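Local coordinates for glucokinase (Leishmania braziliensis MHOM/BR/75/M2904, PDB 6EDI), which probably catalyses the ATP-dependent phosphorylation of D-glucose, the first step in feeding the sugar into glycolysis, at residues A[24-27]-A[28-32]; A[45-49]-A[50-54]; A[166-170]-A[171-175]; A[192-196]-A[197-201]; A[391-394]-A[395-399]. One frame throughout, in Å; residues are numbered along the deposited sequence.

Interaction 1. Residues A[24-27]-A[28-32]; sequences EQLA and LTLTG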
loop_
_atom_site.group_PDB
_atom_site.type_symbol
_atom_site.label_atom_id
_atom_site.label_comp_id
_atom_site.label_asym_id
_atom_site.label_seq_id
_atom_site.Cartn_x
_atom_site.Cartn_y
_atom_site.Cartn_z
ATOM N N GLU A 24 28.219 -27.280 -12.772
ATOM C CA GLU A 24 28.604 -28.246 -13.794
ATOM C C GLU A 24 27.482 -29.255 -14.060
ATOM O O GLU A 24 27.401 -29.829 -15.150
ATOM C CB GLU A 24 29.907 -28.955 -13.398
ATOM C CG GLU A 24 31.084 -28.014 -13.092
ATOM C CD GLU A 24 30.934 -27.249 -11.767
ATOM O OE1 GLU A 24 30.463 -27.844 -10.769
ATOM O OE2 GLU A 24 31.271 -26.045 -11.733
ATOM N N GLN A 25 26.606 -29.451 -13.077
ATOM C CA GLN A 25 25.522 -30.434 -13.181
ATOM C C GLN A 25 24.232 -29.850 -13.754
ATOM O O GLN A 25 23.225 -30.550 -13.802
ATOM C CB GLN A 25 25.173 -31.023 -11.812
ATOM C CG GLN A 25 26.271 -31.780 -11.080
ATOM C CD GLN A 25 25.860 -32.098 -9.644
ATOM O OE1 GLN A 25 25.531 -31.193 -8.861
ATOM N NE2 GLN A 25 25.856 -33.385 -9.297
ATOM N N LEU A 26 24.249 -28.583 -14.164
ATOM C CA LEU A 26 23.017 -27.908 -14.606
ATOM C C LEU A 26 22.333 -28.574 -15.804
ATOM O O LEU A 26 21.185 -29.005 -15.704
ATOM C CB LEU A 26 23.237 -26.407 -14.857
ATOM C CG LEU A 26 22.039 -25.595 -15.365
ATOM C CD1 LEU A 26 20.868 -25.670 -14.404
ATOM C CD2 LEU A 26 22.417 -24.143 -15.615
ATOM N N ALA A 27 23.025 -28.656 -16.934
ATOM C CA ALA A 27 22.397 -29.211 -18.134
ATOM C C ALA A 27 21.988 -30.660 -17.890
ATOM O O ALA A 27 20.924 -31.103 -18.302
ATOM C CB ALA A 27 23.339 -29.118 -19.301
ATOM N N LEU A 28 22.864 -31.388 -17.212
ATOM C CA LEU A 28 22.606 -32.753 -16.776
ATOM C C LEU A 28 21.278 -32.886 -16.022
ATOM O O LEU A 28 20.531 -33.859 -16.195
ATOM C CB LEU A 28 23.777 -33.177 -15.892
ATOM C CG LEU A 28 23.822 -34.395 -14.979
ATOM C CD1 LEU A 28 25.295 -34.706 -14.672
ATOM C CD2 LEU A 28 23.051 -34.182 -13.682
ATOM N N THR A 29 21.009 -31.904 -15.171
ATOM C CA THR A 29 19.805 -31.871 -14.356
ATOM C C THR A 29 18.608 -31.487 -15.219
ATOM O O THR A 29 17.531 -32.080 -15.103
ATOM C CB THR A 29 19.991 -30.883 -13.201
ATOM O OG1 THR A 29 20.919 -31.437 -12.261
ATOM C CG2 THR A 29 18.670 -30.588 -12.488
ATOM N N LEU A 30 18.806 -30.508 -16.096
ATOM C CA LEU A 30 17.751 -30.088 -17.017
ATOM C C LEU A 30 17.357 -31.193 -18.000
ATOM O O LEU A 30 16.171 -31.412 -18.251
ATOM C CB LEU A 30 18.170 -28.832 -17.777
ATOM C CG LEU A 30 18.240 -27.543 -16.974
ATOM C CD1 LEU A 30 18.790 -26.433 -17.836
ATOM C CD2 LEU A 30 16.853 -27.179 -16.462
ATOM N N THR A 31 18.353 -31.878 -18.558
ATOM C CA THR A 31 18.103 -32.967 -19.503
ATOM C C THR A 31 17.621 -34.228 -18.799
ATOM O O THR A 31 16.937 -35.060 -19.402
ATOM C CB THR A 31 19.352 -33.314 -20.360
ATOM O OG1 THR A 31 20.403 -33.818 -19.521
ATOM C CG2 THR A 31 19.837 -32.096 -21.117
ATOM N N GLY A 32 17.968 -34.359 -17.523
ATOM C CA GLY A 32 17.646 -35.553 -16.759
ATOM C C GLY A 32 16.192 -35.722 -16.344
ATOM O O GLY A 32 15.756 -36.839 -16.067
HETATM O O HOH W 1 25.723 -30.834 -16.942
#
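Gln25 and Thr29 meet through one carbonyl that takes two bonds. Thr29 N donates to Gln25 O over 2.9 Å, and Thr29 OG1 reaches the same oxygen, also at 2.9 Å. The two donors approach from opposite faces of the carbonyl plane, the hydroxyl standing 36° out of it. With OG1 beside its own backbone N (chi1 -71°), the hydroxyl is turned back toward the N-terminal end of the helix. Ala27 O also takes two bonds, from Thr31 N at 2.7 Å and from Thr31 OG1 at 3.0 Å, though this hydroxyl sits between its own N and carbonyl carbon.

Leu30 N to Leu26 O (2.8 Å) is a nearly straight backbone bond, 163° at the hydrogen, as is that of Thr31 N. A water adds a bridge, donating to Glu24 O and accepting from Leu28 N.

The apolar contact is between Leu26 and Leu30, which lie side by side, CD1 to CD1 at 4.1 Å; both rest on Leu95 of helix 84-98. His94 of that helix accepts a hydrogen bond from Ala27 N through NE2.

Hydroxyls bonded to the carbonyl four residues back, with leucines one turn apart facing a neighbouring helix, are characteristic of a short amphipathic alpha-helix, here 26-32.

Interaction 2. Residues A[45-49]-A[50-54]; sequences CDVGG and TSARV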
loop_
_atom_site.group_PDB
_atom_site.type_symbol
_atom_site.label_atom_id
_atom_site.label_comp_id
_atom_site.label_asym_id
_atom_site.label_seq_id
_atom_site.Cartn_x
_atom_site.Cartn_y
_atom_site.Cartn_z
ATOM N N CYS A 45 16.415 -16.052 -8.659
ATOM C CA CYS A 45 17.690 -15.666 -8.078
ATOM C C CYS A 45 17.407 -14.945 -6.772
ATOM O O CYS A 45 16.497 -14.126 -6.692
ATOM C CB CYS A 45 18.480 -14.768 -9.035
ATOM S SG CYS A 45 20.025 -14.077 -8.370
ATOM N N ASP A 46 18.170 -15.277 -5.741
ATOM C CA ASP A 46 18.053 -14.585 -4.468
ATOM C C ASP A 46 19.458 -14.342 -3.939
ATOM O O ASP A 46 20.345 -15.189 -4.101
ATOM C CB ASP A 46 17.212 -15.399 -3.482
ATOM C CG ASP A 46 17.226 -14.818 -2.071
ATOM O OD1 ASP A 46 18.127 -15.182 -1.288
ATOM O OD2 ASP A 46 16.332 -14.002 -1.739
ATOM N N VAL A 47 19.669 -13.167 -3.352
ATOM C CA VAL A 47 20.949 -12.828 -2.739
ATOM C C VAL A 47 20.791 -12.697 -1.223
ATOM O O VAL A 47 19.839 -12.087 -0.748
ATOM C CB VAL A 47 21.499 -11.526 -3.310
ATOM C CG1 VAL A 47 22.848 -11.216 -2.698
ATOM C CG2 VAL A 47 21.643 -11.640 -4.809
ATOM N N GLY A 48 21.700 -13.302 -0.464
ATOM C CA GLY A 48 21.696 -13.179 0.990
ATOM C C GLY A 48 22.983 -13.712 1.597
ATOM O O GLY A 48 23.358 -14.865 1.358
ATOM N N GLY A 49 23.670 -12.884 2.379
ATOM C CA GLY A 49 24.976 -13.261 2.895
ATOM C C GLY A 49 26.033 -13.219 1.806
ATOM O O GLY A 49 26.187 -12.210 1.119
ATOM N N THR A 50 26.766 -14.317 1.650
ATOM C CA THR A 50 27.785 -14.426 0.610
ATOM C C THR A 50 27.286 -15.263 -0.534
ATOM O O THR A 50 28.078 -15.764 -1.336
ATOM C CB THR A 50 29.037 -15.151 1.112
ATOM O OG1 THR A 50 28.676 -16.131 2.097
ATOM C CG2 THR A 50 29.986 -14.173 1.690
ATOM N N SER A 51 25.971 -15.426 -0.601
ATOM C CA SER A 51 25.402 -16.495 -1.395
ATOM C C SER A 51 24.348 -15.996 -2.362
ATOM O O SER A 51 23.358 -15.377 -1.960
ATOM C CB SER A 51 24.798 -17.539 -0.468
ATOM O OG SER A 51 23.940 -16.912 0.464
ATOM N N ALA A 52 24.570 -16.270 -3.640
ATOM C CA ALA A 52 23.624 -15.900 -4.675
ATOM C C ALA A 52 23.126 -17.173 -5.341
ATOM O O ALA A 52 23.847 -17.795 -6.119
ATOM C CB ALA A 52 24.291 -14.979 -5.694
ATOM N N ARG A 53 21.903 -17.583 -5.032
ATOM C CA ARG A 53 21.372 -18.775 -5.672
ATOM C C ARG A 53 20.735 -18.349 -6.978
ATOM O O ARG A 53 19.948 -17.413 -7.005
ATOM C CB ARG A 53 20.377 -19.487 -4.754
ATOM C CG ARG A 53 21.017 -19.921 -3.438
ATOM C CD ARG A 53 20.025 -20.499 -2.451
ATOM N NE ARG A 53 19.045 -19.510 -2.017
ATOM C CZ ARG A 53 18.160 -19.726 -1.051
ATOM N NH1 ARG A 53 18.149 -20.898 -0.425
ATOM N NH2 ARG A 53 17.299 -18.776 -0.706
ATOM N N VAL A 54 21.108 -19.009 -8.071
ATOM C CA VAL A 54 20.582 -18.654 -9.388
ATOM C C VAL A 54 20.017 -19.918 -10.016
ATOM O O VAL A 54 20.688 -20.937 -10.051
ATOM C CB VAL A 54 21.707 -18.127 -10.296
ATOM C CG1 VAL A 54 21.160 -17.665 -11.638
ATOM C CG2 VAL A 54 22.450 -17.011 -9.618
#
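Cys45 pairs with Val54 as a non-hydrogen-bonded antiparallel couple, its SG 4.0 Å from Val54 CG2, while the CA-H of Cys45 points at Arg53 O.

Asp46 forms the next, hydrogen-bonded pair: its N donates to Arg53 O at 3.1 Å and its O accepts from Arg53 N at 3.0 Å. Above this pair the two side chains run alongside each other. Asp46 OD1 and Arg53 NH2 stay 3.7 Å apart, a long salt bridge, with carboxylate and guanidinium planes 65° apart. The stronger partner of the carboxylate is Ser116 OG, which bonds OD2; the guanidinium also makes a cation-pi contact with Tyr71.

Val47 lies on the Cys45 face and brings CG2 to 4.4 Å from Ala52 CB. Gly48 N donates to Ser51 O (3.0 Å), and a type II' turn follows, in which Gly49 takes phi 73°. The modelled distance from Ser51 OG to the Gly48 carbonyl is too short to be trusted. Asp-Val-Gly-Gly-Thr at such a hairpin resembles the phosphate-binding loop of the actin-like ATPase clan.

Strand 41-48 lies between strands 51-58 and 110-117; helix 84-98 packs on Ala52 and Val54, and Leu401 of helix 399-409 against Asp46 and Arg53.

Interaction 3. Residues A[166-170]-A[171-175]; sequences LALSN and AGILS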
loop_
_atom_site.group_PDB
_atom_site.type_symbol
_atom_site.label_atom_id
_atom_site.label_comp_id
_atom_site.label_asym_id
_atom_site.label_seq_id
_atom_site.Cartn_x
_atom_site.Cartn_y
_atom_site.Cartn_z
ATOM N N LEU A 166 1.800 -16.230 -2.922
ATOM C CA LEU A 166 0.846 -16.278 -4.025
ATOM C C LEU A 166 1.097 -17.525 -4.866
ATOM O O LEU A 166 0.162 -18.213 -5.266
ATOM C CB LEU A 166 0.992 -15.041 -4.902
ATOM C CG LEU A 166 0.156 -15.094 -6.178
ATOM C CD1 LEU A 166 -1.322 -15.129 -5.824
ATOM C CD2 LEU A 166 0.470 -13.903 -7.053
ATOM N N ALA A 167 2.369 -17.811 -5.122
ATOM C CA ALA A 167 2.733 -18.973 -5.921
ATOM C C ALA A 167 2.193 -20.242 -5.273
ATOM O O ALA A 167 1.589 -21.083 -5.944
ATOM C CB ALA A 167 4.223 -19.049 -6.100
ATOM N N LEU A 168 2.413 -20.375 -3.971
ATOM C CA LEU A 168 1.926 -21.536 -3.232
ATOM C C LEU A 168 0.410 -21.630 -3.299
ATOM O O LEU A 168 -0.159 -22.723 -3.425
ATOM C CB LEU A 168 2.369 -21.471 -1.773
ATOM C CG LEU A 168 3.863 -21.612 -1.476
ATOM C CD1 LEU A 168 4.183 -21.211 -0.040
ATOM C CD2 LEU A 168 4.285 -23.041 -1.743
ATOM N N SER A 169 -0.239 -20.476 -3.199
ATOM C CA SER A 169 -1.689 -20.397 -3.243
ATOM C C SER A 169 -2.234 -20.872 -4.594
ATOM O O SER A 169 -3.106 -21.740 -4.644
ATOM C CB SER A 169 -2.142 -18.962 -2.974
ATOM O OG SER A 169 -3.546 -18.902 -2.874
ATOM N N ASN A 170 -1.725 -20.291 -5.684
ATOM C CA ASN A 170 -2.179 -20.662 -7.026
ATOM C C ASN A 170 -1.896 -22.126 -7.321
ATOM O O ASN A 170 -2.578 -22.754 -8.126
ATOM C CB ASN A 170 -1.514 -19.779 -8.083
ATOM C CG ASN A 170 -2.014 -18.356 -8.043
ATOM O OD1 ASN A 170 -3.094 -18.087 -7.509
ATOM N ND2 ASN A 170 -1.230 -17.430 -8.595
ATOM N N ALA A 171 -0.885 -22.667 -6.650
ATOM C CA ALA A 171 -0.539 -24.064 -6.811
ATOM C C ALA A 171 -1.501 -25.002 -6.083
ATOM O O ALA A 171 -1.467 -26.215 -6.304
ATOM C CB ALA A 171 0.895 -24.309 -6.347
ATOM N N GLY A 172 -2.335 -24.457 -5.201
ATOM C CA GLY A 172 -3.296 -25.258 -4.458
ATOM C C GLY A 172 -2.667 -25.882 -3.227
ATOM O O GLY A 172 -3.240 -26.775 -2.610
ATOM N N ILE A 173 -1.491 -25.383 -2.855
ATOM C CA ILE A 173 -0.653 -26.020 -1.850
ATOM C C ILE A 173 -0.454 -25.150 -0.599
ATOM O O ILE A 173 0.373 -25.447 0.271
ATOM C CB ILE A 173 0.673 -26.465 -2.520
ATOM C CG1 ILE A 173 0.940 -27.921 -2.202
ATOM C CG2 ILE A 173 1.828 -25.515 -2.271
ATOM C CD1 ILE A 173 -0.227 -28.743 -2.648
ATOM N N LEU A 174 -1.238 -24.081 -0.496
ATOM C CA LEU A 174 -1.088 -23.150 0.633
ATOM C C LEU A 174 -1.201 -23.842 1.996
ATOM O O LEU A 174 -0.394 -23.587 2.883
ATOM C CB LEU A 174 -2.095 -21.990 0.536
ATOM C CG LEU A 174 -1.894 -20.868 1.555
ATOM C CD1 LEU A 174 -0.564 -20.183 1.315
ATOM C CD2 LEU A 174 -3.021 -19.828 1.495
ATOM N N SER A 175 -2.172 -24.740 2.149
ATOM C CA SER A 175 -2.419 -25.360 3.449
ATOM C C SER A 175 -1.253 -26.252 3.941
ATOM O O SER A 175 -1.132 -26.527 5.136
ATOM C CB SER A 175 -3.729 -26.153 3.433
ATOM O OG SER A 175 -3.668 -27.216 2.511
#
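Leu168 and Ile173 close a Schellman motif at the end of helix 157-170. Its outer bond runs from Ile173 N to Leu168 O at 3.0 Å and is fairly straight. Inside it, Gly172 N donates to Ser169 O over 2.9 Å, approaching from well above the carbonyl plane (60° out). This nested pair, together with the positive phi of Gly172 (84°), defines the motif: the chain reverses its twist there and leaves the helix axis. Ala171 N still makes a helical bond to Ala167 O, also at 3.0 Å.

The side chains of the two residues joined by the outer bond add the hydrophobic contact that commonly accompanies this cap. Leu168 CD2 comes against Ile173 CG2 at 3.5 Å, the two chains crossing obliquely. Leu174, with CG anti to its N (chi1 -172°), sends CD1 to 4.4 Å from Leu168 CB, and its own CB lies against Ser169 CA.

In the next shell, Ile399 and Leu402 of helix 399-409 press on Leu168, while Leu405 touches Ala167. Ser65 bonds the backbone of Ala171, tying the turn to a loop far away in sequence. The hydroxyl of Ser169 is engaged twice, OG being hydrogen-bonded to Ile200 N and to Thr199 OG1.

Interaction 4. Residues A[192-196]-A[197-201]; sequences EGKPA and GSTIG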
loop_
_atom_site.group_PDB
_atom_site.type_symbol
_atom_site.label_atom_id
_atom_site.label_comp_id
_atom_site.label_asym_id
_atom_site.label_seq_id
_atom_site.Cartn_x
_atom_site.Cartn_y
_atom_site.Cartn_z
ATOM N N GLU A 192 -15.389 -17.721 -2.657
ATOM C CA GLU A 192 -15.869 -18.514 -3.794
ATOM C C GLU A 192 -16.042 -19.990 -3.420
ATOM O O GLU A 192 -15.802 -20.889 -4.233
ATOM C CB GLU A 192 -14.944 -18.348 -5.005
ATOM C CG GLU A 192 -14.675 -16.884 -5.369
ATOM C CD GLU A 192 -13.772 -16.729 -6.577
ATOM O OE1 GLU A 192 -14.271 -16.849 -7.720
ATOM O OE2 GLU A 192 -12.561 -16.487 -6.382
ATOM N N GLY A 193 -16.449 -20.227 -2.175
ATOM C CA GLY A 193 -16.737 -21.570 -1.705
ATOM C C GLY A 193 -15.521 -22.328 -1.199
ATOM O O GLY A 193 -15.639 -23.473 -0.759
ATOM N N LYS A 194 -14.349 -21.701 -1.270
ATOM C CA LYS A 194 -13.117 -22.346 -0.810
ATOM C C LYS A 194 -12.873 -22.142 0.689
ATOM O O LYS A 194 -13.197 -21.090 1.236
ATOM C CB LYS A 194 -11.913 -21.849 -1.616
ATOM C CG LYS A 194 -12.025 -22.120 -3.092
ATOM C CD LYS A 194 -10.728 -21.841 -3.822
ATOM C CE LYS A 194 -10.924 -22.078 -5.308
ATOM N NZ LYS A 194 -12.237 -21.502 -5.717
ATOM N N PRO A 195 -12.288 -23.157 1.356
ATOM C CA PRO A 195 -12.044 -23.122 2.804
ATOM C C PRO A 195 -10.943 -22.133 3.182
ATOM O O PRO A 195 -10.005 -21.944 2.408
ATOM C CB PRO A 195 -11.564 -24.551 3.115
ATOM C CG PRO A 195 -11.923 -25.374 1.913
ATOM C CD PRO A 195 -11.864 -24.436 0.759
ATOM N N ALA A 196 -11.054 -21.514 4.357
ATOM C CA ALA A 196 -9.995 -20.636 4.858
ATOM C C ALA A 196 -8.674 -21.393 4.901
ATOM O O ALA A 196 -8.644 -22.531 5.327
ATOM C CB ALA A 196 -10.348 -20.113 6.246
ATOM N N GLY A 197 -7.593 -20.776 4.427
ATOM C CA GLY A 197 -6.274 -21.390 4.504
ATOM C C GLY A 197 -5.966 -22.246 3.291
ATOM O O GLY A 197 -4.853 -22.713 3.136
ATOM N N SER A 198 -6.959 -22.445 2.426
ATOM C CA SER A 198 -6.768 -23.265 1.227
ATOM C C SER A 198 -6.171 -22.430 0.115
ATOM O O SER A 198 -5.608 -22.957 -0.836
ATOM C CB SER A 198 -8.097 -23.851 0.777
ATOM O OG SER A 198 -8.640 -24.642 1.815
ATOM N N THR A 199 -6.308 -21.116 0.253
ATOM C CA THR A 199 -5.903 -20.170 -0.778
ATOM C C THR A 199 -5.836 -18.827 -0.078
ATOM O O THR A 199 -6.421 -18.679 1.002
ATOM C CB THR A 199 -6.958 -20.116 -1.900
ATOM O OG1 THR A 199 -6.637 -19.068 -2.826
ATOM C CG2 THR A 199 -8.338 -19.877 -1.309
ATOM N N ILE A 200 -5.110 -17.856 -0.633
ATOM C CA ILE A 200 -5.234 -16.489 -0.109
ATOM C C ILE A 200 -6.534 -15.903 -0.633
ATOM O O ILE A 200 -7.115 -14.999 -0.034
ATOM C CB ILE A 200 -4.067 -15.561 -0.505
ATOM C CG1 ILE A 200 -3.883 -15.515 -2.025
ATOM C CG2 ILE A 200 -2.771 -15.993 0.183
ATOM C CD1 ILE A 200 -3.021 -14.334 -2.482
ATOM N N GLY A 201 -6.998 -16.433 -1.759
ATOM C CA GLY A 201 -8.258 -15.986 -2.336
ATOM C C GLY A 201 -8.136 -14.703 -3.136
ATOM O O GLY A 201 -7.043 -14.156 -3.282
#
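Pro195 O is approached by two donors of Ser198. The backbone bond is the firmer: Ser198 N lies 3.1 Å from Pro195 O, with 153° at the hydrogen, and comes in from above the carbonyl plane (39° out of it). The hydroxyl adds a weak second bond, Ser198 OG standing 3.1 Å from Pro195 O. With OG on the N side of its CA (chi1 -59°), the hydroxyl turns back over the proline, where it sits across one face of the pyrrolidine ring. Ser198 OG lies 3.2 Å from Pro195 CB and little farther from CG and CD.

The bond from Ser198 N closes a type II beta turn, Pro195 to Ser198, with Ala196 and Gly197 at its corners; Gly197 takes up the positive phi that the third position of such a turn requires. Trp187 flanks this bend, touching Ala196 and donating from NE1 to Lys194 O.

Beyond the turn the chain folds back beside its own start. Lys194 and Thr199 cross at about a right angle, the aliphatic CD of Lys194 meeting Thr199 CG2 at 4.0 Å. The other branch of that threonine builds an ST turn, in which Thr199 OG1 accepts from Gly201 N at 2.9 Å. Next to it, Ile200 packs on Val165 and Leu166 of helix 157-170, and Gly201 O is hydrogen-bonded to Tyr228 OH.

Interaction 5. Residues A[391-394]-A[395-399]; sequences LRQV and SSVNI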
loop_
_atom_site.group_PDB
_atom_site.type_symbol
_atom_site.label_atom_id
_atom_site.label_comp_id
_atom_site.label_asym_id
_atom_site.label_seq_id
_atom_site.Cartn_x
_atom_site.Cartn_y
_atom_site.Cartn_z
ATOM N N LEU A 391 -3.246 -16.020 8.886
ATOM C CA LEU A 391 -2.533 -17.270 8.623
ATOM C C LEU A 391 -1.110 -17.181 9.168
ATOM O O LEU A 391 -0.561 -16.090 9.305
ATOM C CB LEU A 391 -2.485 -17.566 7.116
ATOM C CG LEU A 391 -3.776 -17.595 6.299
ATOM C CD1 LEU A 391 -3.435 -17.939 4.857
ATOM C CD2 LEU A 391 -4.776 -18.598 6.862
ATOM N N ARG A 392 -0.517 -18.347 9.428
ATOM C CA ARG A 392 0.806 -18.501 10.016
ATOM C C ARG A 392 1.602 -19.505 9.211
ATOM O O ARG A 392 1.110 -20.603 8.972
ATOM C CB ARG A 392 0.629 -19.172 11.359
ATOM C CG ARG A 392 0.968 -18.389 12.540
ATOM C CD ARG A 392 0.545 -19.241 13.697
ATOM N NE ARG A 392 1.273 -20.494 13.656
ATOM C CZ ARG A 392 0.770 -21.661 14.029
ATOM N NH1 ARG A 392 -0.466 -21.723 14.483
ATOM N NH2 ARG A 392 1.517 -22.750 13.955
ATOM N N GLN A 393 2.838 -19.181 8.849
ATOM C CA GLN A 393 3.702 -20.172 8.209
ATOM C C GLN A 393 4.087 -21.279 9.193
ATOM O O GLN A 393 4.467 -20.994 10.327
ATOM C CB GLN A 393 4.971 -19.518 7.656
ATOM C CG GLN A 393 5.704 -20.439 6.693
ATOM C CD GLN A 393 6.947 -19.830 6.096
ATOM O OE1 GLN A 393 7.196 -18.630 6.231
ATOM N NE2 GLN A 393 7.761 -20.671 5.442
ATOM N N VAL A 394 4.007 -22.538 8.752
ATOM C CA VAL A 394 4.395 -23.672 9.595
ATOM C C VAL A 394 5.495 -24.538 8.990
ATOM O O VAL A 394 6.173 -25.271 9.717
ATOM C CB VAL A 394 3.190 -24.559 9.957
ATOM C CG1 VAL A 394 2.176 -23.771 10.771
ATOM C CG2 VAL A 394 2.536 -25.138 8.697
ATOM N N SER A 395 5.659 -24.489 7.668
ATOM C CA SER A 395 6.666 -25.322 7.000
ATOM C C SER A 395 7.673 -24.437 6.291
ATOM O O SER A 395 7.289 -23.534 5.533
ATOM C CB SER A 395 6.021 -26.259 5.966
ATOM O OG SER A 395 4.841 -26.882 6.449
ATOM N N SER A 396 8.956 -24.692 6.520
ATOM C CA SER A 396 10.005 -23.922 5.866
ATOM C C SER A 396 10.016 -24.205 4.369
ATOM O O SER A 396 9.617 -25.284 3.929
ATOM C CB SER A 396 11.368 -24.245 6.476
ATOM O OG SER A 396 11.430 -23.768 7.804
ATOM N N VAL A 397 10.464 -23.230 3.589
ATOM C CA VAL A 397 10.459 -23.353 2.135
ATOM C C VAL A 397 11.247 -22.200 1.563
ATOM O O VAL A 397 11.409 -21.179 2.224
ATOM C CB VAL A 397 9.016 -23.378 1.567
ATOM C CG1 VAL A 397 8.363 -22.002 1.646
ATOM C CG2 VAL A 397 9.015 -23.895 0.134
ATOM N N ASN A 398 11.777 -22.361 0.354
ATOM C CA ASN A 398 12.528 -21.285 -0.256
ATOM C C ASN A 398 11.554 -20.302 -0.883
ATOM O O ASN A 398 11.396 -20.261 -2.107
ATOM C CB ASN A 398 13.515 -21.846 -1.277
ATOM C CG ASN A 398 14.573 -22.715 -0.627
ATOM O OD1 ASN A 398 15.522 -22.205 -0.041
ATOM N ND2 ASN A 398 14.403 -24.032 -0.707
ATOM N N ILE A 399 10.886 -19.546 -0.013
ATOM C CA ILE A 399 9.767 -18.692 -0.393
ATOM C C ILE A 399 10.211 -17.611 -1.369
ATOM O O ILE A 399 9.474 -17.264 -2.287
ATOM C CB ILE A 399 9.058 -18.065 0.848
ATOM C CG1 ILE A 399 7.650 -17.608 0.473
ATOM C CG2 ILE A 399 9.834 -16.907 1.420
ATOM C CD1 ILE A 399 6.761 -18.754 0.182
#
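Gln393 reaches forward past its neighbour to bond the backbone of Ser395: NE2 donates to Ser395 O over 2.9 Å, with an almost straight 168° at the hydrogen. Ser395 O lies close to the plane of the glutamine amide, so the N-H is aimed squarely at it. Seen from the acceptor, however, the donor sits above the plane of the Ser395 carbonyl, 37° out of it.

The side chain gets there fully stretched. CG is anti to the Gln393 N (chi1 -166°) and the chain stays extended past CG, so the amide is carried alongside the strand's exit and not folded over it. On the way CG passes 3.7 Å from Ser395 O, and beyond the bond NE2 lies 4.1 Å from Val397 CG1.

Val394 and Ser395 are neighbours in the chain, and their proximity largely follows from that. The valine places CG2 between its own N and carbonyl carbon, bringing this methyl to 3.7 Å from Ser395 OG. That hydroxyl has its strongest partner elsewhere, in Asp176 O. Further on, an inverse gamma turn centred on Asn398 leads into helix 399-409; its bond, Ile399 N to Val397 O, is weak.

The other end of the Gln393 amide is also used, OE1 accepting from Gly350 N. One donor and one acceptor partner thus settle which way round the buried amide lies. Each polar end has a backbone partner, with no charged group in either bond, and the amide joins the end of strand 389-393 to the linker that follows it and to the loop after strand 345-348.

The five interactions follow one another in series along the chain. Interactions 1 and 2 belong to the half built on the six-stranded sheet that includes strands 41-48 and 51-58; their centres are about 20 Å apart, and both pack on helix 84-98. Interactions 3, 4 and 5 cluster near the other six-stranded sheet, with strands 178-182 and 389-393. The centre of interaction 3 is about 10 Å from that of interaction 4 and about 11 Å from that of interaction 5. Ser169 joins 3 to 4, and Leu174 meets Leu391. Interaction 5 leads into helix 399-409, which contacts both 2 and 3, and Asn398 weakly bonds Arg53. The terminal segment thus links the two six-stranded sheets of this actin-like fold, crystallised in an open conformation.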